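Local coordinates for cellulase (Clostridium cellulovorans, PDB 6UI3), which probably hydrolyses internal beta-1,4-glycosidic bonds of cellulose and related plant polysaccharides, using the family 5 glycoside hydrolase domain of a longer, multi-domain enzyme, at residues N109-Q114 with D148-P153; V168-N173 with G208-N213; Y197-D202 with S220-I225; F248-F253 with V291-A296; I269-I274 with L302-N307. All coordinates share one frame; numbering follows the deposited sequence.

Interaction 1: residues N109-Q114 with D148-P153. Unlike the reference sequence in segment 148-153: Gln152 (reference Glu).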
# COMPACT_ATOMS: atom_id res chain seq x y z
N ASN A 109 3.97 12.58 3.15
CA ASN A 109 4.48 13.89 2.78
C ASN A 109 3.38 14.91 3.08
O ASN A 109 2.19 14.62 2.97
CB ASN A 109 4.79 13.98 1.29
CG ASN A 109 6.22 13.62 0.96
OD1 ASN A 109 6.77 12.63 1.46
ND2 ASN A 109 6.82 14.41 0.09
N LYS A 110 3.79 16.14 3.43
CA LYS A 110 2.82 17.20 3.67
C LYS A 110 1.81 17.32 2.53
O LYS A 110 0.62 17.52 2.77
CB LYS A 110 3.56 18.53 3.86
CG LYS A 110 2.66 19.73 4.09
CD LYS A 110 2.05 19.70 5.47
CE LYS A 110 1.82 21.10 6.02
NZ LYS A 110 1.78 21.11 7.52
N PHE A 111 2.27 17.21 1.29
CA PHE A 111 1.34 17.42 0.17
C PHE A 111 0.24 16.37 0.09
O PHE A 111 -0.77 16.61 -0.59
CB PHE A 111 2.08 17.62 -1.17
CG PHE A 111 2.51 16.35 -1.91
CD1 PHE A 111 1.60 15.64 -2.67
CD2 PHE A 111 3.83 15.95 -1.94
CE1 PHE A 111 1.99 14.53 -3.39
CE2 PHE A 111 4.22 14.83 -2.68
CZ PHE A 111 3.30 14.14 -3.40
N GLN A 112 0.39 15.23 0.76
CA GLN A 112 -0.67 14.23 0.78
C GLN A 112 -2.00 14.80 1.23
O GLN A 112 -3.06 14.28 0.85
CB GLN A 112 -0.27 13.09 1.72
CG GLN A 112 -1.27 11.93 1.78
CD GLN A 112 -0.83 10.86 2.76
OE1 GLN A 112 -0.37 9.79 2.37
NE2 GLN A 112 -0.95 11.14 4.05
N GLY A 113 -1.97 15.82 2.10
CA GLY A 113 -3.18 16.44 2.61
C GLY A 113 -3.60 17.72 1.92
O GLY A 113 -4.40 18.49 2.47
N GLN A 114 -3.08 17.95 0.72
CA GLN A 114 -3.28 19.21 -0.00
C GLN A 114 -3.89 18.97 -1.39
O GLN A 114 -3.66 19.76 -2.31
CB GLN A 114 -1.99 20.01 -0.07
CG GLN A 114 -1.46 20.36 1.33
CD GLN A 114 -0.21 21.19 1.27
OE1 GLN A 114 0.76 20.83 0.62
NE2 GLN A 114 -0.24 22.34 1.94
N ASP A 148 3.67 3.26 -6.21
CA ASP A 148 2.33 3.62 -5.71
C ASP A 148 2.36 5.14 -5.55
O ASP A 148 3.13 5.66 -4.75
CB ASP A 148 2.12 2.84 -4.40
CG ASP A 148 0.92 3.27 -3.56
OD1 ASP A 148 0.14 4.17 -3.95
OD2 ASP A 148 0.77 2.65 -2.45
N THR A 149 1.58 5.87 -6.36
CA THR A 149 1.90 7.28 -6.64
C THR A 149 1.74 8.20 -5.42
O THR A 149 2.41 9.24 -5.34
CB THR A 149 1.03 7.83 -7.77
OG1 THR A 149 -0.34 7.78 -7.36
CG2 THR A 149 1.26 7.10 -9.09
N ILE A 150 0.83 7.88 -4.51
CA ILE A 150 0.57 8.65 -3.29
C ILE A 150 -0.27 7.75 -2.39
O ILE A 150 -1.14 7.05 -2.88
CB ILE A 150 -0.08 10.02 -3.60
CG1 ILE A 150 -0.27 10.85 -2.33
CG2 ILE A 150 -1.39 9.84 -4.36
CD1 ILE A 150 1.02 11.25 -1.60
N ASN A 151 -0.03 7.77 -1.09
CA ASN A 151 -0.67 6.83 -0.16
C ASN A 151 -2.18 7.07 -0.01
O ASN A 151 -3.00 6.30 -0.51
CB ASN A 151 0.07 6.90 1.17
CG ASN A 151 -0.63 6.14 2.25
OD1 ASN A 151 -0.96 4.96 2.06
ND2 ASN A 151 -0.89 6.79 3.37
N GLN A 152 -2.56 8.13 0.71
CA GLN A 152 -3.95 8.43 1.06
C GLN A 152 -4.24 9.89 0.75
O GLN A 152 -4.41 10.73 1.66
CB GLN A 152 -4.27 8.03 2.50
CG GLN A 152 -4.39 6.50 2.60
CD GLN A 152 -4.61 5.92 3.97
OE1 GLN A 152 -4.94 4.74 4.10
NE2 GLN A 152 -4.45 6.72 4.99
N PRO A 153 -4.28 10.24 -0.53
CA PRO A 153 -4.42 11.65 -0.93
C PRO A 153 -5.75 12.23 -0.51
O PRO A 153 -6.80 11.61 -0.70
CB PRO A 153 -4.33 11.59 -2.46
CG PRO A 153 -4.81 10.19 -2.81
CD PRO A 153 -4.28 9.33 -1.69
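Ile150 starts the contact with its CD1 methyl, which lies 3.9 Å from CE1 of Phe111 and 4.0 Å from CB of Gln112. Its chi1 of -177° sends CG1 toward the short 3-10 turn, and the bend at chi2 (63°) places CD1 there, meeting the phenyl ring obliquely. Asn151 ND2 gives a hydrogen bond of 3.2 Å to OE1 of Gln112, with the acceptor close to the amide plane of Asn151, and the two amide planes stand 46° apart. The other end of this amide, OD1, takes a hydrogen bond from Arg64. At Gln152 the main chain takes over, as Gln152 N reaches the same Gln112 OE1 at 3.2 Å, from above the carbonyl plane and on the face that Asn151 ND2 also uses. Two bonds from this segment thus hold the oxygen, while Gln112 NE2 is bonded to His108. The Gln152 side chain, glutamate in the reference sequence, leads away from the contact. Pro153 closes it with a CA-H...O approach of 3.5 Å between Pro153 CA and Gln112 O. Asn-Gln-Pro after strand 145-148 probably corresponds to the Asn-Glu-Pro motif of family 5, whose glutamate is the general acid/base, at the catalytic end of the barrel.

Interaction 2: residues V168-N173 with G208-N213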
# COMPACT_ATOMS: atom_id res chain seq x y z
N VAL A 168 -8.75 16.94 -8.62
CA VAL A 168 -7.34 17.27 -8.41
C VAL A 168 -6.51 15.99 -8.38
O VAL A 168 -5.45 15.90 -9.01
CB VAL A 168 -7.14 18.10 -7.13
CG1 VAL A 168 -5.66 18.24 -6.79
CG2 VAL A 168 -7.73 19.47 -7.30
N LEU A 169 -6.98 14.97 -7.66
CA LEU A 169 -6.27 13.70 -7.62
C LEU A 169 -6.19 13.07 -9.01
O LEU A 169 -5.15 12.51 -9.39
CB LEU A 169 -6.93 12.75 -6.63
CG LEU A 169 -6.39 11.31 -6.62
CD1 LEU A 169 -4.91 11.27 -6.33
CD2 LEU A 169 -7.17 10.48 -5.60
N ASN A 170 -7.28 13.12 -9.78
CA ASN A 170 -7.24 12.57 -11.13
C ASN A 170 -6.16 13.25 -11.97
O ASN A 170 -5.45 12.59 -12.72
CB ASN A 170 -8.61 12.69 -11.80
CG ASN A 170 -9.65 11.77 -11.19
OD1 ASN A 170 -9.32 10.74 -10.59
ND2 ASN A 170 -10.90 12.15 -11.32
N GLU A 171 -6.02 14.57 -11.83
CA GLU A 171 -4.98 15.28 -12.57
C GLU A 171 -3.58 14.91 -12.08
O GLU A 171 -2.65 14.76 -12.88
CB GLU A 171 -5.20 16.79 -12.48
CG GLU A 171 -6.47 17.27 -13.15
CD GLU A 171 -6.56 18.79 -13.19
OE1 GLU A 171 -5.53 19.43 -13.44
OE2 GLU A 171 -7.67 19.33 -12.97
N TYR A 172 -3.41 14.74 -10.76
CA TYR A 172 -2.14 14.29 -10.21
C TYR A 172 -1.74 12.94 -10.79
O TYR A 172 -0.64 12.77 -11.32
CB TYR A 172 -2.24 14.23 -8.68
CG TYR A 172 -1.04 13.63 -7.98
CD1 TYR A 172 0.01 14.43 -7.55
CD2 TYR A 172 -0.96 12.27 -7.73
CE1 TYR A 172 1.11 13.89 -6.90
CE2 TYR A 172 0.14 11.72 -7.08
CZ TYR A 172 1.17 12.54 -6.66
OH TYR A 172 2.29 12.02 -6.01
N ASN A 173 -2.64 11.97 -10.71
CA ASN A 173 -2.31 10.64 -11.22
C ASN A 173 -2.04 10.68 -12.72
O ASN A 173 -1.15 9.97 -13.22
CB ASN A 173 -3.42 9.65 -10.90
CG ASN A 173 -3.43 9.19 -9.45
OD1 ASN A 173 -2.39 9.13 -8.79
ND2 ASN A 173 -4.61 8.82 -8.96
N GLY A 208 -15.86 8.74 -8.58
CA GLY A 208 -15.15 9.96 -8.92
C GLY A 208 -13.80 9.75 -9.54
O GLY A 208 -13.22 10.69 -10.09
N MET A 209 -13.27 8.54 -9.45
CA MET A 209 -11.96 8.20 -9.97
C MET A 209 -11.95 8.17 -11.49
O MET A 209 -12.84 7.59 -12.10
CB MET A 209 -11.63 6.79 -9.48
CG MET A 209 -10.31 6.24 -9.90
SD MET A 209 -8.99 7.17 -9.08
CE MET A 209 -7.60 6.13 -9.51
N VAL A 210 -10.94 8.77 -12.10
CA VAL A 210 -10.62 8.58 -13.51
C VAL A 210 -9.25 7.91 -13.53
O VAL A 210 -8.25 8.51 -13.12
CB VAL A 210 -10.61 9.90 -14.29
CG1 VAL A 210 -10.15 9.66 -15.74
CG2 VAL A 210 -11.99 10.52 -14.28
N VAL A 211 -9.22 6.65 -13.93
CA VAL A 211 -7.93 5.95 -14.02
C VAL A 211 -7.16 6.56 -15.19
O VAL A 211 -7.75 6.76 -16.26
CB VAL A 211 -8.16 4.45 -14.24
CG1 VAL A 211 -6.83 3.73 -14.28
CG2 VAL A 211 -9.04 3.87 -13.12
N PRO A 212 -5.87 6.89 -15.04
CA PRO A 212 -5.13 7.44 -16.17
C PRO A 212 -5.21 6.56 -17.41
O PRO A 212 -5.36 5.34 -17.32
CB PRO A 212 -3.69 7.52 -15.64
CG PRO A 212 -3.86 7.74 -14.18
CD PRO A 212 -5.07 6.88 -13.80
N ASN A 213 -5.06 7.21 -18.57
CA ASN A 213 -5.03 6.52 -19.86
C ASN A 213 -3.65 5.88 -20.03
O ASN A 213 -2.78 6.37 -20.76
CB ASN A 213 -5.35 7.49 -20.99
CG ASN A 213 -5.47 6.78 -22.31
OD1 ASN A 213 -5.54 5.56 -22.35
ND2 ASN A 213 -5.52 7.54 -23.39
O HOH W 1 -6.85 9.15 -10.80
O HOH W 2 -6.47 10.38 -14.22
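The amide of Asn170 reads the backbone of the 208-213 loop with both ends. Asn170 ND2 gives a hydrogen bond of 3.0 Å to Gly208 O, nearly straight and lying in the carbonyl plane and in the amide's own plane. Asn170 OD1 accepts from Val210 N at 3.0 Å, with the donor above the carbonyl plane. With chi1 at -70°, CG sits opposite the carbonyl carbon, and the amide leaves the helix toward the loop. CG2 of Val210 packs 3.6 Å from ND2 of Asn170, the two side chains crossing at about a right angle. One helical turn on, CB of Asn173 rests 3.8 Å from CG of Pro212. Two waters make up the next shell. One gives protons to Asn170 OD1 and Val210 O and accepts from Asn173 ND2; the other gives protons to Asn170 O and Val210 O. Farther out, Asn173 OD1 is bonded to Thr149 OG1, which helps fix the amide whose ND2 meets the first water. Because each end of the Asn170 amide has its own backbone partner, a flipped amide would set donor against donor and acceptor against acceptor, so the chemistry implies one defined orientation at this partly exposed surface.

Interaction 3: residues Y197-D202 with S220-I225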
# COMPACT_ATOMS: atom_id res chain seq x y z
N TYR A 197 -9.42 8.75 -3.95
CA TYR A 197 -9.31 9.70 -2.85
C TYR A 197 -9.29 8.94 -1.53
O TYR A 197 -10.15 8.09 -1.28
CB TYR A 197 -10.51 10.67 -2.93
CG TYR A 197 -10.51 11.77 -1.90
CD1 TYR A 197 -11.15 11.60 -0.69
CD2 TYR A 197 -9.93 13.01 -2.15
CE1 TYR A 197 -11.17 12.61 0.27
CE2 TYR A 197 -9.94 14.02 -1.20
CZ TYR A 197 -10.56 13.82 -0.00
OH TYR A 197 -10.55 14.83 0.94
N CYS A 198 -8.29 9.22 -0.69
CA CYS A 198 -8.04 8.51 0.56
C CYS A 198 -7.80 7.01 0.36
O CYS A 198 -7.86 6.25 1.34
CB CYS A 198 -9.16 8.69 1.61
SG CYS A 198 -9.26 10.33 2.33
N ALA A 199 -7.52 6.57 -0.86
CA ALA A 199 -7.52 5.15 -1.21
C ALA A 199 -8.81 4.47 -0.75
O ALA A 199 -8.85 3.28 -0.43
CB ALA A 199 -6.28 4.41 -0.70
N SER A 200 -9.91 5.22 -0.71
CA SER A 200 -11.17 4.72 -0.19
C SER A 200 -11.91 3.85 -1.19
O SER A 200 -11.92 4.09 -2.41
CB SER A 200 -12.06 5.91 0.16
OG SER A 200 -13.29 5.49 0.71
N SER A 201 -12.61 2.85 -0.65
CA SER A 201 -13.56 2.03 -1.38
C SER A 201 -14.99 2.51 -1.27
O SER A 201 -15.89 1.86 -1.82
CB SER A 201 -13.46 0.57 -0.92
OG SER A 201 -13.89 0.41 0.42
N ASP A 202 -15.26 3.62 -0.58
CA ASP A 202 -16.62 4.14 -0.56
C ASP A 202 -17.00 4.55 -1.98
O ASP A 202 -16.19 5.12 -2.71
CB ASP A 202 -16.78 5.36 0.36
CG ASP A 202 -16.41 5.08 1.81
OD1 ASP A 202 -16.80 4.03 2.33
OD2 ASP A 202 -15.75 5.96 2.42
N SER A 220 -5.28 1.35 -6.34
CA SER A 220 -4.90 1.14 -4.95
C SER A 220 -6.07 1.47 -4.03
O SER A 220 -6.58 2.59 -4.04
CB SER A 220 -3.74 2.08 -4.62
OG SER A 220 -3.46 2.03 -3.23
N ILE A 221 -6.48 0.48 -3.23
CA ILE A 221 -7.57 0.61 -2.27
C ILE A 221 -7.06 0.20 -0.88
O ILE A 221 -6.38 -0.82 -0.73
CB ILE A 221 -8.75 -0.30 -2.67
CG1 ILE A 221 -9.39 0.15 -4.00
CG2 ILE A 221 -9.79 -0.39 -1.55
CD1 ILE A 221 -10.05 1.49 -3.98
N HIS A 222 -7.43 0.98 0.13
CA HIS A 222 -7.19 0.64 1.54
C HIS A 222 -8.57 0.46 2.16
O HIS A 222 -9.37 1.39 2.14
CB HIS A 222 -6.42 1.74 2.26
CG HIS A 222 -5.09 2.05 1.64
ND1 HIS A 222 -4.30 3.09 2.06
CD2 HIS A 222 -4.42 1.44 0.63
CE1 HIS A 222 -3.20 3.13 1.33
NE2 HIS A 222 -3.25 2.14 0.45
N ALA A 223 -8.85 -0.73 2.69
CA ALA A 223 -10.22 -1.06 3.11
C ALA A 223 -10.22 -1.81 4.44
O ALA A 223 -10.26 -3.05 4.50
CB ALA A 223 -10.96 -1.82 2.00
N TYR A 224 -10.15 -1.04 5.52
CA TYR A 224 -10.30 -1.58 6.87
C TYR A 224 -11.79 -1.53 7.19
O TYR A 224 -12.29 -0.62 7.85
CB TYR A 224 -9.50 -0.74 7.85
CG TYR A 224 -8.02 -0.57 7.59
CD1 TYR A 224 -7.09 -1.32 8.29
CD2 TYR A 224 -7.55 0.39 6.71
CE1 TYR A 224 -5.73 -1.13 8.11
CE2 TYR A 224 -6.18 0.59 6.52
CZ TYR A 224 -5.27 -0.16 7.23
OH TYR A 224 -3.92 0.05 7.11
N ILE A 225 -12.51 -2.52 6.68
CA ILE A 225 -13.97 -2.45 6.64
C ILE A 225 -14.60 -3.71 7.21
O ILE A 225 -14.03 -4.81 7.07
CB ILE A 225 -14.48 -2.21 5.21
CG1 ILE A 225 -14.02 -3.29 4.23
CG2 ILE A 225 -14.08 -0.79 4.74
CD1 ILE A 225 -14.75 -3.23 2.88
O HOH W 3 -9.28 4.26 2.69
O HOH W 4 -12.16 1.78 2.03
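Backbone O of His222 is gripped by two waters that tie it to the 197-202 loop: one, 2.9 Å from His222 O, also donates to Cys198 O, and the other, 2.8 Å from His222 O, accepts from Ser201 N. The same residue bonds the loop directly, His222 N giving a straight hydrogen bond (175°) of 2.8 Å to Ala199 O, in the carbonyl plane. Ala199 has positive phi, as does Cys198 before it, a bend that brings its methyl over the imidazole of His222. CB of Ala199 stands 3.6 Å from the centroid of the His222 ring, 12° off the normal, in a CH-pi contact over the middle of one face. Beyond the bend, CB of Ser201 touches CG2 of Ile221 at 3.8 Å. Ser200 OG accepts from Asp202 N in an ST turn leading into helix 203-208. On the strand, Ser220 O is buried beneath the Ala199 methyl with no polar partner in the model. The methyl probably helps hold a ring whose ND1 bonds to Gln152, the probable acid/base position. The loop after strand 192-195 here packs on the C-terminal end of the neighbouring strand 217-222, the end where TIM-barrel enzymes carry their active sites.

Interaction 4: residues F248-F253 with V291-A296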
# COMPACT_ATOMS: atom_id res chain seq x y z
N PHE A 248 -21.15 -6.39 4.17
CA PHE A 248 -20.57 -5.12 3.76
C PHE A 248 -19.30 -5.34 2.94
O PHE A 248 -19.06 -4.67 1.92
CB PHE A 248 -20.29 -4.24 4.98
CG PHE A 248 -19.84 -2.86 4.61
CD1 PHE A 248 -20.75 -1.92 4.16
CD2 PHE A 248 -18.51 -2.50 4.68
CE1 PHE A 248 -20.33 -0.64 3.79
CE2 PHE A 248 -18.08 -1.24 4.31
CZ PHE A 248 -18.98 -0.31 3.87
N ILE A 249 -18.45 -6.27 3.38
CA ILE A 249 -17.25 -6.61 2.63
C ILE A 249 -17.61 -7.14 1.25
O ILE A 249 -17.04 -6.72 0.23
CB ILE A 249 -16.40 -7.62 3.42
CG1 ILE A 249 -15.81 -6.97 4.68
CG2 ILE A 249 -15.29 -8.19 2.56
CD1 ILE A 249 -15.31 -7.98 5.71
N ASP A 250 -18.55 -8.08 1.19
CA ASP A 250 -18.90 -8.69 -0.08
C ASP A 250 -19.45 -7.65 -1.06
O ASP A 250 -19.08 -7.65 -2.24
CB ASP A 250 -19.92 -9.81 0.14
CG ASP A 250 -20.17 -10.59 -1.11
OD1 ASP A 250 -19.32 -11.43 -1.44
OD2 ASP A 250 -21.18 -10.35 -1.81
N LYS A 251 -20.33 -6.76 -0.58
CA LYS A 251 -20.89 -5.72 -1.45
C LYS A 251 -19.79 -4.82 -1.99
O LYS A 251 -19.77 -4.48 -3.18
CB LYS A 251 -21.93 -4.91 -0.66
CG LYS A 251 -22.59 -3.75 -1.43
CD LYS A 251 -23.68 -3.09 -0.61
CE LYS A 251 -23.11 -2.21 0.47
NZ LYS A 251 -24.18 -1.77 1.43
N THR A 252 -18.86 -4.43 -1.12
CA THR A 252 -17.79 -3.54 -1.54
C THR A 252 -16.94 -4.19 -2.62
O THR A 252 -16.61 -3.57 -3.63
CB THR A 252 -16.92 -3.16 -0.34
OG1 THR A 252 -17.69 -2.45 0.64
CG2 THR A 252 -15.75 -2.27 -0.73
N PHE A 253 -16.59 -5.47 -2.42
CA PHE A 253 -15.72 -6.14 -3.38
C PHE A 253 -16.43 -6.40 -4.70
O PHE A 253 -15.82 -6.26 -5.77
CB PHE A 253 -15.12 -7.42 -2.78
CG PHE A 253 -13.87 -7.17 -1.99
CD1 PHE A 253 -13.94 -6.96 -0.62
CD2 PHE A 253 -12.63 -7.07 -2.62
CE1 PHE A 253 -12.82 -6.68 0.11
CE2 PHE A 253 -11.50 -6.77 -1.89
CZ PHE A 253 -11.59 -6.59 -0.52
N VAL A 291 -9.92 -12.24 2.78
CA VAL A 291 -8.99 -12.64 1.73
C VAL A 291 -9.68 -13.53 0.71
O VAL A 291 -9.41 -13.44 -0.49
CB VAL A 291 -7.71 -13.25 2.32
CG1 VAL A 291 -6.78 -13.74 1.22
CG2 VAL A 291 -6.99 -12.22 3.18
N SER A 292 -10.57 -14.43 1.16
CA SER A 292 -11.29 -15.26 0.20
C SER A 292 -12.10 -14.41 -0.77
O SER A 292 -12.10 -14.67 -1.98
CB SER A 292 -12.21 -16.23 0.93
OG SER A 292 -13.01 -16.94 0.00
N THR A 293 -12.80 -13.41 -0.25
CA THR A 293 -13.63 -12.56 -1.10
C THR A 293 -12.77 -11.77 -2.07
O THR A 293 -13.08 -11.70 -3.27
CB THR A 293 -14.46 -11.62 -0.20
OG1 THR A 293 -15.27 -12.39 0.69
CG2 THR A 293 -15.38 -10.75 -1.05
N ALA A 294 -11.69 -11.16 -1.59
CA ALA A 294 -10.79 -10.41 -2.47
C ALA A 294 -10.19 -11.32 -3.55
O ALA A 294 -10.07 -10.92 -4.72
CB ALA A 294 -9.67 -9.80 -1.63
N THR A 295 -9.78 -12.53 -3.17
CA THR A 295 -9.16 -13.44 -4.11
C THR A 295 -10.13 -13.84 -5.21
O THR A 295 -9.72 -14.07 -6.35
CB THR A 295 -8.60 -14.66 -3.35
OG1 THR A 295 -7.64 -14.23 -2.38
CG2 THR A 295 -7.92 -15.65 -4.27
N ALA A 296 -11.43 -13.92 -4.90
CA ALA A 296 -12.44 -14.24 -5.91
C ALA A 296 -12.44 -13.22 -7.04
O ALA A 296 -12.86 -13.55 -8.17
CB ALA A 296 -13.82 -14.31 -5.25
O HOH W 5 -17.75 -13.19 -0.13
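Thr293 and Phe253 cross obliquely between two helices, with CG2 of Thr293 lying 3.8 Å from CB of Phe253 and close to the near end of its ring. The threonine's CG2 is anti to its backbone N, which aims the methyl at the neighbouring helix and leaves OG1 to bond with Phe289 O, one turn back. Next to it, Ala294 meets the other end of the same phenyl group: CB of Ala294 is 3.5 Å from CE2 of Phe253, and its backbone N stands over the ring face, offset toward the rim. Asp250 crosses Thr293 at about a right angle. OD1 of Asp250 lies 4.0 Å from CG2 of Thr293, and a water bridges the polar ends, 2.7 Å from Asp250 OD1 and 2.7 Å from Thr293 OG1, donating to both. The other carboxylate oxygen, OD2, forms a salt bridge with Arg254. Ile249 adds a looser methyl contact, and Phe253 also pairs edge-to-face with Tyr290. Phe253 reaches inward to Ile269, while the water lies by the partly exposed Asp250 and Thr293. The segment axes approach to 9.9 Å at 16°, nearly parallel: the packing of adjacent outer helices, 243-261 and 280-296, round a TIM barrel.

Interaction 5: residues I269-I274 with L302-N307. Unlike the reference sequence in segment 269-274: Gln271 (reference Glu).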
# COMPACT_ATOMS: atom_id res chain seq x y z
N ILE A 269 -5.60 -4.41 -2.87
CA ILE A 269 -5.92 -3.96 -1.52
C ILE A 269 -4.59 -3.71 -0.81
O ILE A 269 -4.02 -4.59 -0.15
CB ILE A 269 -6.83 -4.94 -0.77
CG1 ILE A 269 -8.10 -5.26 -1.57
CG2 ILE A 269 -7.18 -4.38 0.61
CD1 ILE A 269 -8.97 -4.09 -1.88
N GLY A 270 -4.08 -2.49 -0.98
CA GLY A 270 -2.76 -2.15 -0.49
C GLY A 270 -2.66 -2.07 1.01
O GLY A 270 -1.54 -2.14 1.54
N GLN A 271 -3.80 -1.91 1.71
CA GLN A 271 -3.84 -2.00 3.16
C GLN A 271 -5.17 -2.58 3.60
O GLN A 271 -6.23 -2.13 3.14
CB GLN A 271 -3.72 -0.63 3.86
CG GLN A 271 -2.44 0.13 3.54
CD GLN A 271 -2.32 1.47 4.24
OE1 GLN A 271 -1.49 2.30 3.87
NE2 GLN A 271 -3.12 1.68 5.24
N PHE A 272 -5.12 -3.53 4.54
CA PHE A 272 -6.27 -3.95 5.32
C PHE A 272 -5.71 -4.55 6.61
O PHE A 272 -4.52 -4.85 6.71
CB PHE A 272 -7.15 -4.98 4.59
CG PHE A 272 -6.70 -6.42 4.78
CD1 PHE A 272 -5.49 -6.86 4.28
CD2 PHE A 272 -7.50 -7.34 5.45
CE1 PHE A 272 -5.08 -8.16 4.47
CE2 PHE A 272 -7.08 -8.65 5.62
CZ PHE A 272 -5.88 -9.04 5.13
N ALA A 273 -6.59 -4.72 7.60
CA ALA A 273 -6.28 -5.41 8.84
C ALA A 273 -7.54 -5.42 9.69
O ALA A 273 -8.54 -4.77 9.35
CB ALA A 273 -5.15 -4.75 9.62
N ILE A 274 -7.50 -6.18 10.79
CA ILE A 274 -8.51 -6.09 11.85
C ILE A 274 -7.77 -5.96 13.17
O ILE A 274 -6.94 -6.80 13.52
CB ILE A 274 -9.50 -7.27 11.84
CG1 ILE A 274 -10.43 -7.19 13.07
CG2 ILE A 274 -8.80 -8.63 11.72
CD1 ILE A 274 -11.67 -8.05 12.99
N LEU A 302 -2.82 -6.84 1.34
CA LEU A 302 -1.60 -6.54 2.08
C LEU A 302 -1.95 -6.09 3.49
O LEU A 302 -2.51 -5.01 3.68
CB LEU A 302 -0.80 -5.46 1.36
CG LEU A 302 -0.15 -5.81 0.03
CD1 LEU A 302 -1.03 -6.23 -1.06
CD2 LEU A 302 0.67 -4.61 -0.45
N TRP A 303 -1.63 -6.91 4.49
CA TRP A 303 -1.92 -6.58 5.88
C TRP A 303 -1.05 -5.41 6.35
O TRP A 303 0.15 -5.36 6.07
CB TRP A 303 -1.65 -7.82 6.76
CG TRP A 303 -1.96 -7.61 8.24
CD1 TRP A 303 -1.17 -6.98 9.14
CD2 TRP A 303 -3.11 -8.07 8.97
NE1 TRP A 303 -1.77 -6.98 10.37
CE2 TRP A 303 -2.95 -7.66 10.30
CE3 TRP A 303 -4.25 -8.78 8.62
CZ2 TRP A 303 -3.89 -7.94 11.28
CZ3 TRP A 303 -5.18 -9.07 9.60
CH2 TRP A 303 -4.98 -8.65 10.92
N TRP A 304 -1.67 -4.49 7.08
CA TRP A 304 -0.94 -3.36 7.69
C TRP A 304 -0.33 -3.79 9.02
O TRP A 304 -1.04 -3.92 10.01
CB TRP A 304 -1.85 -2.16 7.91
CG TRP A 304 -1.10 -1.00 8.50
CD1 TRP A 304 -1.04 -0.64 9.82
CD2 TRP A 304 -0.28 -0.07 7.80
NE1 TRP A 304 -0.22 0.45 9.98
CE2 TRP A 304 0.25 0.83 8.75
CE3 TRP A 304 0.05 0.10 6.45
CZ2 TRP A 304 1.10 1.87 8.39
CZ3 TRP A 304 0.88 1.13 6.10
CH2 TRP A 304 1.39 2.01 7.06
N ASP A 305 0.98 -4.01 9.04
CA ASP A 305 1.69 -4.50 10.23
C ASP A 305 2.53 -3.38 10.83
O ASP A 305 3.61 -3.06 10.32
CB ASP A 305 2.53 -5.72 9.90
CG ASP A 305 3.03 -6.42 11.14
OD1 ASP A 305 3.15 -5.75 12.19
OD2 ASP A 305 3.31 -7.64 11.04
N ASN A 306 2.04 -2.79 11.92
CA ASN A 306 2.75 -1.71 12.58
C ASN A 306 3.63 -2.17 13.75
O ASN A 306 4.21 -1.32 14.45
CB ASN A 306 1.78 -0.63 13.06
CG ASN A 306 0.77 -1.13 14.07
OD1 ASN A 306 0.83 -2.27 14.53
ND2 ASN A 306 -0.15 -0.26 14.42
N ASN A 307 3.79 -3.48 13.95
CA ASN A 307 4.62 -4.02 15.03
C ASN A 307 4.12 -3.62 16.42
O ASN A 307 4.89 -3.65 17.38
CB ASN A 307 6.09 -3.60 14.85
CG ASN A 307 7.07 -4.39 15.72
OD1 ASN A 307 6.97 -5.60 15.90
ND2 ASN A 307 8.05 -3.67 16.26
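Ile269-Phe272 and Leu302-Asp305 run parallel with axes 4.6 Å apart at 41°, joined by backbone bonds Leu302 N to Ile269 O (3.0 Å), Phe272 N to Leu302 O (3.1 Å) and Trp304 N to Phe272 O (2.9 Å). Leu302 thus spans from Ile269 to Phe272, one residue more than plain parallel pairing, with Gly270 in a helix-like conformation, consistent with a beta bulge. On the outward side, Trp303 turns its edge to the face of Phe272 in a T-shaped pair, centroids 5.5 Å apart and planes at 80°. Over one face of the indole lies CB of Ala273, 3.8 Å from the centroid of the six-membered ring of Trp303 in a CH-pi contact, while CG2 of Ile274 touches CH2. Trp303 NE1 is bonded to Leu316 O. Toward the barrel's centre, Gln271 and Trp304 lie side by side, with OE1 of Gln271 3.5 Å from CZ3 of Trp304. An extended chain beyond CG carries the Gln271 amide there, and Arg64 donates to its OE1. Gln271 is glutamate in the reference sequence; at the end of the seventh strand it probably occupies the position of the family 5 nucleophile, beside the strand that closes the barrel against strand 25-29.

Interactions 1, 3 and 5 lie round the probable catalytic centre, at the C-terminal ends of the barrel strands. Gln152 OE1 of interaction 1 is 2.7 Å from His222 ND1 of interaction 3 and 3.7 Å from Gln271 NE2 of interaction 5, so the two positions expected to hold the catalytic carboxylates face each other; Arg64 serves both Asn151 and Gln271. Interactions 3 and 5 also share a backbone bond, Ala223 N to Gln271 O (3.0 Å). Interaction 2 backs interaction 1 from outside, Tyr172 OH meeting Thr149 O at 2.9 Å. Interaction 4 packs behind interaction 5, with Phe253 CE2 3.7 Å from Ile269 CD1, but its centre is about 26 Å from that of interaction 1.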